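Tripeptidase (Staphylococcus aureus subsp. aureus, PDB 3RZA) probably cleaves amino acids from tripeptides as a metal-dependent peptidase of the M20 family, holding zinc and calcium ions. Local coordinates at residues H284-D287 with V288-T292. Residues are numbered along the deposited sequence; the frame is centred on the assembly and turned at random.
Sequences HMTD and VFETT
T291 doubles its hold on D287, one helical turn back: both its amide N and its hydroxyl donate to D287 O, the hydroxyl from OG1 at 2.7 Å. The two donors reach the carbonyl oxygen from opposite faces of its plane, and a chi1 of 58°, which sets OG1 between the backbone N and carbonyl carbon, turns the hydroxyl back toward it. T292 repeats the pattern on V288 O with its own N and OG1, although here OG1 lies beside the N (chi1 -58°). Along another side of the helix, H284 and V288 run side by side, the ring atom H284 CE1 meeting V288 CG2 at 3.6 Å. T286 and E290 are likewise aligned, and the methyl T286 CG2 lies 3.8 Å from the carboxylate oxygen E290 OE2. Farther out, K236 N donates to H284 NE2, fixing the ring end; T286 OG1 is hydrogen-bonded to V282 O, and D287 OD2 is salt-bridged to K283. Consistent with the smaller alpha/beta domain of M20 peptidases, helix 275-295 packs buried selenomethionine M285 and F289 on sheet strand 194-209, F289 also reaching strand 299-312, while V288 and T292 meet R234 of helix 224-234.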
loop_
_atom_site.group_PDB
_atom_site.type_symbol
_atom_site.label_atom_id
_atom_site.label_comp_id
_atom_site.label_asym_id
_atom_site.label_seq_id
_atom_site.Cartn_x
_atom_site.Cartn_y
_atom_site.Cartn_z
ATOM N N HIS A 284 6.229 23.534 7.480
ATOM C CA HIS A 284 4.921 23.662 6.809
ATOM C C HIS A 284 4.192 22.316 6.628
ATOM O O HIS A 284 3.007 22.214 6.967
ATOM C CB HIS A 284 5.082 24.380 5.459
ATOM C CG HIS A 284 3.883 24.290 4.581
ATOM N ND1 HIS A 284 2.704 24.926 4.881
ATOM C CD2 HIS A 284 3.681 23.654 3.400
ATOM C CE1 HIS A 284 1.819 24.686 3.928
ATOM N NE2 HIS A 284 2.384 23.918 3.018
HETATM N N MSE A 285 4.921 21.303 6.139
HETATM C CA MSE A 285 4.364 19.950 5.899
HETATM C C MSE A 285 3.976 19.276 7.234
HETATM O O MSE A 285 2.870 18.782 7.389
HETATM C CB MSE A 285 5.375 19.075 5.155
HETATM C CG MSE A 285 5.680 19.528 3.734
HETATM SE SE MSE A 285 7.283 18.698 2.982
HETATM C CE MSE A 285 6.440 17.078 2.413
ATOM N N THR A 286 4.891 19.308 8.192
ATOM C CA THR A 286 4.630 18.867 9.577
ATOM C C THR A 286 3.381 19.521 10.175
ATOM O O THR A 286 2.436 18.817 10.592
ATOM C CB THR A 286 5.847 19.189 10.465
ATOM O OG1 THR A 286 7.001 18.562 9.905
ATOM C CG2 THR A 286 5.626 18.745 11.941
ATOM N N ASP A 287 3.341 20.845 10.159
ATOM C CA ASP A 287 2.183 21.585 10.712
ATOM C C ASP A 287 0.861 21.257 10.030
ATOM O O ASP A 287 -0.152 21.101 10.719
ATOM C CB ASP A 287 2.406 23.108 10.674
ATOM C CG ASP A 287 3.483 23.588 11.666
ATOM O OD1 ASP A 287 3.838 22.850 12.606
ATOM O OD2 ASP A 287 3.972 24.720 11.502
ATOM N N VAL A 288 0.879 21.107 8.701
ATOM C CA VAL A 288 -0.342 20.782 7.958
ATOM C C VAL A 288 -0.858 19.364 8.278
ATOM O O VAL A 288 -2.055 19.188 8.513
ATOM C CB VAL A 288 -0.182 21.019 6.425
ATOM C CG1 VAL A 288 -1.330 20.424 5.674
ATOM C CG2 VAL A 288 -0.109 22.541 6.147
ATOM N N PHE A 289 0.040 18.381 8.348
ATOM C CA PHE A 289 -0.337 17.028 8.804
ATOM C C PHE A 289 -0.946 17.013 10.213
ATOM O O PHE A 289 -2.030 16.472 10.410
ATOM C CB PHE A 289 0.881 16.067 8.783
ATOM C CG PHE A 289 1.240 15.542 7.416
ATOM C CD1 PHE A 289 0.278 14.949 6.598
ATOM C CD2 PHE A 289 2.554 15.613 6.958
ATOM C CE1 PHE A 289 0.603 14.445 5.347
ATOM C CE2 PHE A 289 2.897 15.094 5.707
ATOM C CZ PHE A 289 1.902 14.512 4.891
ATOM N N GLU A 290 -0.252 17.640 11.163
ATOM C CA GLU A 290 -0.660 17.655 12.563
ATOM C C GLU A 290 -1.995 18.378 12.789
ATOM O O GLU A 290 -2.924 17.796 13.384
ATOM C CB GLU A 290 0.445 18.251 13.429
ATOM C CG GLU A 290 1.696 17.322 13.508
ATOM C CD GLU A 290 2.852 17.897 14.355
ATOM O OE1 GLU A 290 2.882 19.129 14.576
ATOM O OE2 GLU A 290 3.749 17.112 14.777
ATOM N N THR A 291 -2.128 19.582 12.223
ATOM C CA THR A 291 -3.343 20.382 12.389
ATOM C C THR A 291 -4.538 19.801 11.629
ATOM O O THR A 291 -5.645 19.857 12.141
ATOM C CB THR A 291 -3.140 21.865 11.986
ATOM O OG1 THR A 291 -2.716 21.929 10.629
ATOM C CG2 THR A 291 -2.115 22.517 12.842
ATOM N N THR A 292 -4.315 19.227 10.431
ATOM C CA THR A 292 -5.396 18.574 9.674
ATOM C C THR A 292 -5.936 17.321 10.376
ATOM O O THR A 292 -7.166 17.122 10.452
ATOM C CB THR A 292 -4.966 18.194 8.239
ATOM O OG1 THR A 292 -4.538 19.373 7.553
ATOM C CG2 THR A 292 -6.137 17.544 7.443
#